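Local coordinates for protein probable 3-hydroxybutyryl-CoA dehydrogenase (Escherichia coli, PDB 3MOG) that oxidises 3-hydroxyadipyl-CoA to 3-oxoadipyl-CoA with NAD+ as the electron acceptor, in the degradation of phenylacetate, at residues N251-W254 / Q255-R258; V194-P197 / Y198-E201; I398-A401 / L402-L405. One frame throughout, in Å; residues are numbered along the deposited sequence.

Interaction 1: N251-W254 / Q255-R258; sequences NAFW and QERR
Trp-254 and Gln-255, two neighbours that both have positive phi, turn the backbone sharply just past the end of helix 239-252, and this brings the side chain of Gln-255 back over Asn-251. Its CG is anti to the carbonyl carbon (chi1 -62°), and a bend at chi2 returns the amide toward the helix. There Gln-255 NE2 donates to Asn-251 OD1 at 3.2 Å. The bond is fairly straight, 161° at the hydrogen, and uses a lone pair in the plane of the Asn-251 carbonyl; the oxygen in turn lies in the plane of the glutamine amide, although the two amide planes stand 53° apart. The same turn closes the helix as a Schellman motif, with Trp-254 as its C-prime residue: Trp-254 N bonds to Asn-251 O at 3.1 Å, and Gln-255 N reaches back to the carbonyl of the residue before Asn-251. Beyond the turn, Glu-256 folds alongside Phe-253, its CG 3.7 Å from Phe-253 CB, meeting the ring obliquely. One water spans the two residues, donating to Phe-253 O at 3.1 Å and to Glu-256 OE2, also at 3.1 Å. The other carboxylate oxygen, Glu-256 OE1, takes a salt bridge from Arg-258 NH2 at 3.0 Å, lying at the edge of the guanidinium and in its plane. With a partner on each oxygen, the Glu-256 carboxylate is probably restrained from turning. Arg-257 of the second subunit adds a salt bridge to Glu-256 OE2 and a hydrogen bond to Trp-254 O. Gln-255 packs on its own counterpart in both other subunits, consistent with a place near the threefold axis of the homotrimer.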
ATOM      1  N   ASN C 251       8.490   5.652  -0.645  1.00 40.00           N
ATOM      2  CA  ASN C 251       7.706   6.432   0.312  1.00 42.37           C
ATOM      3  C   ASN C 251       7.136   7.717  -0.275  1.00 43.46           C
ATOM      4  O   ASN C 251       6.055   8.127   0.111  1.00 41.99           O
ATOM      5  CB  ASN C 251       8.539   6.758   1.558  1.00 44.47           C
ATOM      6  CG  ASN C 251       8.792   5.532   2.430  1.00 47.59           C
ATOM      7  OD1 ASN C 251       7.890   4.723   2.678  1.00 48.48           O
ATOM      8  ND2 ASN C 251      10.021   5.394   2.899  1.00 45.20           N
ATOM      9  N   ALA C 252       7.862   8.334  -1.213  1.00 39.66           N
ATOM     10  CA  ALA C 252       7.403   9.560  -1.853  1.00 39.68           C
ATOM     11  C   ALA C 252       6.261   9.311  -2.837  1.00 37.35           C
ATOM     12  O   ALA C 252       5.581  10.256  -3.259  1.00 42.00           O
ATOM     13  CB  ALA C 252       8.573  10.301  -2.533  1.00 37.91           C
ATOM     14  N   PHE C 253       6.063   8.045  -3.208  1.00 41.07           N
ATOM     15  CA  PHE C 253       4.948   7.628  -4.063  1.00 35.73           C
ATOM     16  C   PHE C 253       3.870   6.946  -3.225  1.00 41.96           C
ATOM     17  O   PHE C 253       3.000   6.210  -3.754  1.00 38.87           O
ATOM     18  CB  PHE C 253       5.413   6.685  -5.169  1.00 35.00           C
ATOM     19  CG  PHE C 253       5.942   7.379  -6.413  1.00 42.49           C
ATOM     20  CD1 PHE C 253       7.270   7.247  -6.776  1.00 36.25           C
ATOM     21  CD2 PHE C 253       5.090   8.114  -7.248  1.00 42.61           C
ATOM     22  CE1 PHE C 253       7.773   7.863  -7.949  1.00 43.76           C
ATOM     23  CE2 PHE C 253       5.574   8.730  -8.402  1.00 40.91           C
ATOM     24  CZ  PHE C 253       6.927   8.598  -8.758  1.00 37.74           C
ATOM     25  N   TRP C 254       3.925   7.203  -1.916  1.00 39.51           N
ATOM     26  CA  TRP C 254       2.967   6.661  -0.959  1.00 44.56           C
ATOM     27  C   TRP C 254       2.866   5.146  -1.098  1.00 44.58           C
ATOM     28  O   TRP C 254       1.781   4.582  -1.296  1.00 46.52           O
ATOM     29  CB  TRP C 254       1.600   7.333  -1.102  1.00 42.41           C
ATOM     30  CG  TRP C 254       1.624   8.817  -0.862  1.00 51.69           C
ATOM     31  CD1 TRP C 254       1.773   9.463   0.345  1.00 39.70           C
ATOM     32  CD2 TRP C 254       1.481   9.847  -1.852  1.00 50.68           C
ATOM     33  NE1 TRP C 254       1.749  10.822   0.156  1.00 54.07           N
ATOM     34  CE2 TRP C 254       1.571  11.089  -1.178  1.00 52.16           C
ATOM     35  CE3 TRP C 254       1.302   9.840  -3.245  1.00 51.48           C
ATOM     36  CZ2 TRP C 254       1.484  12.315  -1.848  1.00 44.34           C
ATOM     37  CZ3 TRP C 254       1.214  11.058  -3.913  1.00 42.26           C
ATOM     38  CH2 TRP C 254       1.302  12.277  -3.211  1.00 49.42           C
ATOM     39  N   GLN C 255       4.006   4.489  -0.996  1.00 47.37           N
ATOM     40  CA  GLN C 255       4.130   3.032  -0.995  1.00 50.12           C
ATOM     41  C   GLN C 255       3.661   2.212  -2.201  1.00 47.23           C
ATOM     42  O   GLN C 255       3.174   1.132  -2.044  1.00 50.36           O
ATOM     43  CB  GLN C 255       3.529   2.448   0.277  1.00 48.87           C
ATOM     44  CG  GLN C 255       4.185   2.879   1.530  1.00 62.95           C
ATOM     45  CD  GLN C 255       3.744   4.230   1.978  1.00 61.86           C
ATOM     46  OE1 GLN C 255       2.568   4.531   1.992  1.00 74.27           O
ATOM     47  NE2 GLN C 255       4.686   5.047   2.368  1.00 49.93           N
ATOM     48  N   GLU C 256       3.846   2.743  -3.385  1.00 47.84           N
ATOM     49  CA  GLU C 256       3.664   2.045  -4.664  1.00 47.93           C
ATOM     50  C   GLU C 256       4.491   0.763  -4.746  1.00 43.94           C
ATOM     51  O   GLU C 256       5.706   0.801  -4.572  1.00 45.08           O
ATOM     52  CB  GLU C 256       4.104   2.951  -5.826  1.00 47.81           C
ATOM     53  CG  GLU C 256       3.093   3.978  -6.286  1.00 55.87           C
ATOM     54  CD  GLU C 256       1.862   3.383  -6.967  1.00 69.78           C
ATOM     55  OE1 GLU C 256       1.977   2.301  -7.597  1.00 66.62           O
ATOM     56  OE2 GLU C 256       0.782   4.022  -6.880  1.00 65.08           O
ATOM     57  N   ARG C 257       3.835  -0.348  -5.077  1.00 40.57           N
ATOM     58  CA  ARG C 257       4.439  -1.670  -4.937  1.00 46.12           C
ATOM     59  C   ARG C 257       5.444  -1.973  -6.034  1.00 47.92           C
ATOM     60  O   ARG C 257       6.257  -2.878  -5.875  1.00 58.20           O
ATOM     61  CB  ARG C 257       3.388  -2.788  -4.893  1.00 52.51           C
ATOM     62  CG  ARG C 257       2.068  -2.501  -4.173  1.00 62.46           C
ATOM     63  CD  ARG C 257       2.222  -2.321  -2.679  1.00 71.55           C
ATOM     64  NE  ARG C 257       2.801  -3.473  -1.983  1.00 71.84           N
ATOM     65  CZ  ARG C 257       3.133  -3.454  -0.692  1.00 66.13           C
ATOM     66  NH1 ARG C 257       2.935  -2.354   0.019  1.00 58.32           N
ATOM     67  NH2 ARG C 257       3.660  -4.523  -0.109  1.00 68.07           N
ATOM     68  N   ARG C 258       5.414  -1.222  -7.137  1.00 38.85           N
ATOM     69  CA  ARG C 258       6.519  -1.328  -8.103  1.00 45.23           C
ATOM     70  C   ARG C 258       7.838  -0.723  -7.594  1.00 42.39           C
ATOM     71  O   ARG C 258       8.902  -0.915  -8.193  1.00 43.15           O
ATOM     72  CB  ARG C 258       6.118  -0.818  -9.503  1.00 39.31           C
ATOM     73  CG  ARG C 258       5.888   0.668  -9.641  1.00 54.06           C
ATOM     74  CD  ARG C 258       5.082   0.945 -10.905  1.00 50.54           C
ATOM     75  NE  ARG C 258       5.224   2.331 -11.344  1.00 69.05           N
ATOM     76  CZ  ARG C 258       4.501   3.354 -10.886  1.00 77.61           C
ATOM     77  NH1 ARG C 258       4.727   4.574 -11.357  1.00 77.37           N
ATOM     78  NH2 ARG C 258       3.564   3.169  -9.957  1.00 76.81           N
TER
HETATM   79  O   HOH W   1       1.586   7.000  -6.349  1.00 53.81           O

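Interaction 2: V194-P197 / Y198-E201; sequences VARP and YYSE
Arg-196 bends at chi2 and again at chi3, where 101° lies well off a staggered position, and the doubled-back chain lays its guanidinium beside Tyr-199. The tyrosine comes to meet it with CG next to its own backbone N (chi1 -51°), which carries the ring back along the helix. Tyr-199 CD1 and CE1 stand over one face of the guanidinium, toward its rim, with Arg-196 NH2 to Tyr-199 CE1 3.6 Å; the two flat groups are inclined by 43°, so this is an oblique crossing and not a parallel stack. Ala-195 joins from the same turn, its CB 4.2 Å from Tyr-199 CE1. All this happens near the start of helix 196-207, within the helical C-terminal domain of the 3-hydroxyacyl-CoA dehydrogenase family. Two i to i+4 bonds run here: Ser-200 N to Arg-196 O, and Glu-201 N to Pro-197 O, each 3.1 Å. Just before them, Tyr-198 N reaches only three residues back, to Ala-195 O, at 3.0 Å, and Tyr-198 CB rests 3.3 Å from that same Ala-195 O. The proline backbone is touched as well, Ser-200 OG lying 3.3 Å from Pro-197 CA while it bonds to Arg-456. Arg-196 is buried, with NH1 satisfied by Thr-246 and NE by the carbonyl of Asn-192. A leucine here has no guanidinium, which would probably leave Thr-246 OG1 and the Asn-192 carbonyl without this mate in the buried interior and the Tyr-199 ring with less to hold its rotation. The Glu-201 carboxylate forms salt bridges with Arg-392 and Arg-456, and the Tyr-198 hydroxyl bonds to the carbonyl of Met-228.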
ATOM      1  N   VAL C 194      13.582   5.587 -12.942  1.00 43.12           N
ATOM      2  CA  VAL C 194      13.531   4.574 -14.008  1.00 38.82           C
ATOM      3  C   VAL C 194      14.492   3.406 -13.758  1.00 40.83           C
ATOM      4  O   VAL C 194      14.188   2.279 -14.125  1.00 37.18           O
ATOM      5  CB  VAL C 194      13.734   5.224 -15.413  1.00 33.07           C
ATOM      6  CG1 VAL C 194      13.769   4.195 -16.550  1.00 37.62           C
ATOM      7  CG2 VAL C 194      12.655   6.247 -15.655  1.00 34.80           C
ATOM      8  N   ALA C 195      15.615   3.672 -13.091  1.00 42.16           N
ATOM      9  CA  ALA C 195      16.568   2.625 -12.711  1.00 37.70           C
ATOM     10  C   ALA C 195      16.064   1.630 -11.676  1.00 38.19           C
ATOM     11  O   ALA C 195      16.618   0.538 -11.566  1.00 42.57           O
ATOM     12  CB  ALA C 195      17.874   3.246 -12.210  1.00 38.02           C
ATOM     13  N   ARG C 196      15.047   2.001 -10.903  1.00 38.05           N
ATOM     14  CA  ARG C 196      14.593   1.162  -9.782  1.00 38.93           C
ATOM     15  C   ARG C 196      14.360  -0.341 -10.093  1.00 45.05           C
ATOM     16  O   ARG C 196      14.821  -1.191  -9.326  1.00 47.80           O
ATOM     17  CB  ARG C 196      13.361   1.767  -9.092  1.00 39.24           C
ATOM     18  CG  ARG C 196      13.606   3.004  -8.221  1.00 41.17           C
ATOM     19  CD  ARG C 196      14.692   2.760  -7.158  1.00 50.98           C
ATOM     20  NE  ARG C 196      15.974   3.351  -7.558  1.00 51.46           N
ATOM     21  CZ  ARG C 196      17.136   3.119  -6.964  1.00 58.95           C
ATOM     22  NH1 ARG C 196      17.212   2.292  -5.923  1.00 52.36           N
ATOM     23  NH2 ARG C 196      18.232   3.719  -7.414  1.00 65.74           N
ATOM     24  N   PRO C 197      13.669  -0.683 -11.212  1.00 46.48           N
ATOM     25  CA  PRO C 197      13.482  -2.147 -11.414  1.00 40.19           C
ATOM     26  C   PRO C 197      14.724  -2.928 -11.841  1.00 42.97           C
ATOM     27  O   PRO C 197      14.715  -4.164 -11.813  1.00 39.61           O
ATOM     28  CB  PRO C 197      12.388  -2.232 -12.478  1.00 40.52           C
ATOM     29  CG  PRO C 197      12.340  -0.889 -13.111  1.00 43.23           C
ATOM     30  CD  PRO C 197      12.792   0.111 -12.105  1.00 41.02           C
ATOM     31  N   TYR C 198      15.790  -2.221 -12.216  1.00 44.61           N
ATOM     32  CA  TYR C 198      17.037  -2.900 -12.516  1.00 47.51           C
ATOM     33  C   TYR C 198      17.537  -3.573 -11.235  1.00 53.44           C
ATOM     34  O   TYR C 198      17.963  -4.728 -11.269  1.00 51.72           O
ATOM     35  CB  TYR C 198      18.076  -1.949 -13.115  1.00 43.13           C
ATOM     36  CG  TYR C 198      19.337  -2.643 -13.589  1.00 51.50           C
ATOM     37  CD1 TYR C 198      19.274  -3.653 -14.546  1.00 50.39           C
ATOM     38  CD2 TYR C 198      20.595  -2.277 -13.091  1.00 45.69           C
ATOM     39  CE1 TYR C 198      20.416  -4.303 -14.977  1.00 55.29           C
ATOM     40  CE2 TYR C 198      21.744  -2.915 -13.523  1.00 49.20           C
ATOM     41  CZ  TYR C 198      21.642  -3.931 -14.463  1.00 54.45           C
ATOM     42  OH  TYR C 198      22.757  -4.577 -14.901  1.00 60.34           O
ATOM     43  N   TYR C 199      17.405  -2.877 -10.102  1.00 47.62           N
ATOM     44  CA  TYR C 199      17.826  -3.433  -8.825  1.00 49.28           C
ATOM     45  C   TYR C 199      16.803  -4.385  -8.249  1.00 48.00           C
ATOM     46  O   TYR C 199      17.163  -5.452  -7.764  1.00 51.26           O
ATOM     47  CB  TYR C 199      18.170  -2.328  -7.823  1.00 39.59           C
ATOM     48  CG  TYR C 199      19.126  -1.330  -8.400  1.00 46.32           C
ATOM     49  CD1 TYR C 199      18.710  -0.023  -8.665  1.00 40.03           C
ATOM     50  CD2 TYR C 199      20.431  -1.694  -8.734  1.00 43.38           C
ATOM     51  CE1 TYR C 199      19.561   0.900  -9.211  1.00 41.99           C
ATOM     52  CE2 TYR C 199      21.310  -0.762  -9.295  1.00 46.57           C
ATOM     53  CZ  TYR C 199      20.861   0.530  -9.528  1.00 50.82           C
ATOM     54  OH  TYR C 199      21.690   1.473 -10.079  1.00 54.58           O
ATOM     55  N   SER C 200      15.530  -4.011  -8.319  1.00 46.38           N
ATOM     56  CA  SER C 200      14.495  -4.746  -7.596  1.00 46.69           C
ATOM     57  C   SER C 200      14.089  -6.074  -8.238  1.00 46.57           C
ATOM     58  O   SER C 200      13.660  -7.003  -7.530  1.00 38.59           O
ATOM     59  CB  SER C 200      13.272  -3.861  -7.340  1.00 44.24           C
ATOM     60  OG  SER C 200      12.585  -3.575  -8.539  1.00 51.36           O
ATOM     61  N   GLU C 201      14.233  -6.191  -9.558  1.00 38.85           N
ATOM     62  CA  GLU C 201      14.034  -7.522 -10.160  1.00 42.84           C
ATOM     63  C   GLU C 201      15.079  -8.565  -9.697  1.00 39.49           C
ATOM     64  O   GLU C 201      14.725  -9.719  -9.404  1.00 39.41           O
ATOM     65  CB  GLU C 201      13.872  -7.465 -11.683  1.00 38.76           C
ATOM     66  CG  GLU C 201      12.496  -6.920 -12.131  1.00 40.57           C
ATOM     67  CD  GLU C 201      11.311  -7.714 -11.576  1.00 45.56           C
ATOM     68  OE1 GLU C 201      10.298  -7.096 -11.188  1.00 42.47           O
ATOM     69  OE2 GLU C 201      11.382  -8.958 -11.532  1.00 50.05           O
TER

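Interaction 3: I398-A401 / L402-L405; sequences INEA and LDAL
Asp-403 OD2, 3.8 Å from Glu-400 OE1 one turn back, is gripped by two arginines at once, Arg-193 through NH2 and Arg-258 through NH1. Both acids have CG anti to the backbone N (chi1 -159° in Glu-400, 179° in Asp-403), which sends them off the same side of the helix, side by side and pointing the same way, with their carboxylate planes 78° apart. Glu-400 then bends at chi2, and its OE2 takes a salt bridge from Arg-258 NE, so that Arg-258 spans the pair. The backbone beneath is regular alpha-helix in the C-terminal half of helix 390-406, part of the second C-terminal domain of the chain: Asp-403 N to Asn-399 O and Leu-402 N to Ile-398 O are both 2.9 Å, followed by Ala-404 N to Glu-400 O at 3.0 Å. A different flank of this helix is apolar. Ile-398 and Leu-402 run alongside each other, CG2 of the first 4.1 Å from CD1 of the second, and Leu-402 CG also sits 3.4 Å from Ile-398 O. They pack on Trp-438, with Leu-402 further covered by Leu-430 and Leu-463, while Asn-399 hydrogen-bonds to Arg-458 O and Cys-460 N. Left alone, two buried carboxylates this close would probably raise each other's pKa; with Arg-258 bridging both and Arg-193 on Asp-403 (and only weakly on Glu-400), both are likely to stay ionised.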
ATOM      1  N   ILE C 398      11.413  -0.579 -18.982  1.00 45.43           N
ATOM      2  CA  ILE C 398      10.672   0.085 -20.070  1.00 44.19           C
ATOM      3  C   ILE C 398       9.270   0.572 -19.639  1.00 38.01           C
ATOM      4  O   ILE C 398       8.834   1.675 -19.982  1.00 40.20           O
ATOM      5  CB  ILE C 398      10.579  -0.871 -21.272  1.00 43.90           C
ATOM      6  CG1 ILE C 398      11.975  -1.114 -21.865  1.00 40.39           C
ATOM      7  CG2 ILE C 398       9.596  -0.375 -22.329  1.00 34.65           C
ATOM      8  CD1 ILE C 398      11.988  -2.254 -22.879  1.00 41.43           C
ATOM      9  N   ASN C 399       8.584  -0.264 -18.878  1.00 37.89           N
ATOM     10  CA  ASN C 399       7.277   0.049 -18.301  1.00 38.89           C
ATOM     11  C   ASN C 399       7.314   1.308 -17.428  1.00 38.30           C
ATOM     12  O   ASN C 399       6.479   2.210 -17.574  1.00 40.99           O
ATOM     13  CB  ASN C 399       6.826  -1.144 -17.470  1.00 31.31           C
ATOM     14  CG  ASN C 399       5.329  -1.224 -17.322  1.00 44.36           C
ATOM     15  OD1 ASN C 399       4.580  -0.843 -18.217  1.00 37.75           O
ATOM     16  ND2 ASN C 399       4.882  -1.769 -16.191  1.00 32.64           N
ATOM     17  N   GLU C 400       8.305   1.361 -16.546  1.00 42.67           N
ATOM     18  CA  GLU C 400       8.596   2.536 -15.716  1.00 41.61           C
ATOM     19  C   GLU C 400       8.957   3.802 -16.515  1.00 41.77           C
ATOM     20  O   GLU C 400       8.505   4.899 -16.177  1.00 46.19           O
ATOM     21  CB  GLU C 400       9.693   2.190 -14.700  1.00 42.88           C
ATOM     22  CG  GLU C 400       9.708   3.118 -13.498  1.00 51.46           C
ATOM     23  CD  GLU C 400       8.359   3.178 -12.818  1.00 54.02           C
ATOM     24  OE1 GLU C 400       7.727   4.256 -12.840  1.00 64.51           O
ATOM     25  OE2 GLU C 400       7.921   2.136 -12.292  1.00 57.69           O
ATOM     26  N   ALA C 401       9.745   3.655 -17.581  1.00 40.07           N
ATOM     27  CA  ALA C 401      10.039   4.785 -18.485  1.00 38.07           C
ATOM     28  C   ALA C 401       8.780   5.317 -19.181  1.00 38.17           C
ATOM     29  O   ALA C 401       8.589   6.529 -19.316  1.00 42.15           O
ATOM     30  CB  ALA C 401      11.059   4.377 -19.526  1.00 30.05           C
ATOM     31  N   LEU C 402       7.921   4.399 -19.600  1.00 40.67           N
ATOM     32  CA  LEU C 402       6.672   4.735 -20.226  1.00 41.03           C
ATOM     33  C   LEU C 402       5.730   5.441 -19.255  1.00 42.27           C
ATOM     34  O   LEU C 402       5.026   6.377 -19.637  1.00 41.25           O
ATOM     35  CB  LEU C 402       6.002   3.469 -20.756  1.00 43.76           C
ATOM     36  CG  LEU C 402       6.498   2.865 -22.068  1.00 47.49           C
ATOM     37  CD1 LEU C 402       5.912   1.488 -22.181  1.00 40.48           C
ATOM     38  CD2 LEU C 402       6.133   3.706 -23.287  1.00 45.82           C
ATOM     39  N   ASP C 403       5.708   4.997 -18.001  1.00 40.67           N
ATOM     40  CA  ASP C 403       4.855   5.648 -17.007  1.00 41.19           C
ATOM     41  C   ASP C 403       5.332   7.075 -16.725  1.00 43.02           C
ATOM     42  O   ASP C 403       4.520   7.990 -16.559  1.00 45.02           O
ATOM     43  CB  ASP C 403       4.802   4.847 -15.714  1.00 37.06           C
ATOM     44  CG  ASP C 403       3.948   5.521 -14.655  1.00 54.58           C
ATOM     45  OD1 ASP C 403       2.711   5.508 -14.800  1.00 56.72           O
ATOM     46  OD2 ASP C 403       4.514   6.083 -13.691  1.00 60.32           O
ATOM     47  N   ALA C 404       6.644   7.259 -16.694  1.00 37.29           N
ATOM     48  CA  ALA C 404       7.207   8.578 -16.482  1.00 42.81           C
ATOM     49  C   ALA C 404       6.842   9.507 -17.642  1.00 44.13           C
ATOM     50  O   ALA C 404       6.514  10.677 -17.413  1.00 43.54           O
ATOM     51  CB  ALA C 404       8.725   8.495 -16.300  1.00 42.44           C
ATOM     52  N   LEU C 405       6.875   8.976 -18.870  1.00 44.17           N
ATOM     53  CA  LEU C 405       6.530   9.756 -20.079  1.00 42.91           C
ATOM     54  C   LEU C 405       5.066  10.136 -20.068  1.00 44.82           C
ATOM     55  O   LEU C 405       4.717  11.276 -20.342  1.00 54.74           O
ATOM     56  CB  LEU C 405       6.875   8.989 -21.356  1.00 39.94           C
ATOM     57  CG  LEU C 405       6.483   9.592 -22.714  1.00 49.65           C
ATOM     58  CD1 LEU C 405       7.099  10.981 -22.918  1.00 51.46           C
ATOM     59  CD2 LEU C 405       6.899   8.644 -23.851  1.00 49.47           C
TER

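How the interactions relate
Along the chain the order is interaction 2, interaction 1, interaction 3. The first two fall in the first of two C-terminal-type helical domains, about 14 Å apart between centres, while 398-405 belongs to the second, its centre about 12 Å from that of interaction 2 and 15 Å from that of interaction 1. Helix 191-194 meets helix 390-406, Val-194 CG1 lying 4.0 Å from Ala-401 CB. The segment after helix 239-252 reaches helix 390-406 by charge instead, through salt bridges of Arg-258. Together they form part of the seam between the two related helical domains, and interaction 1 extends it outward to the other subunits of the trimer.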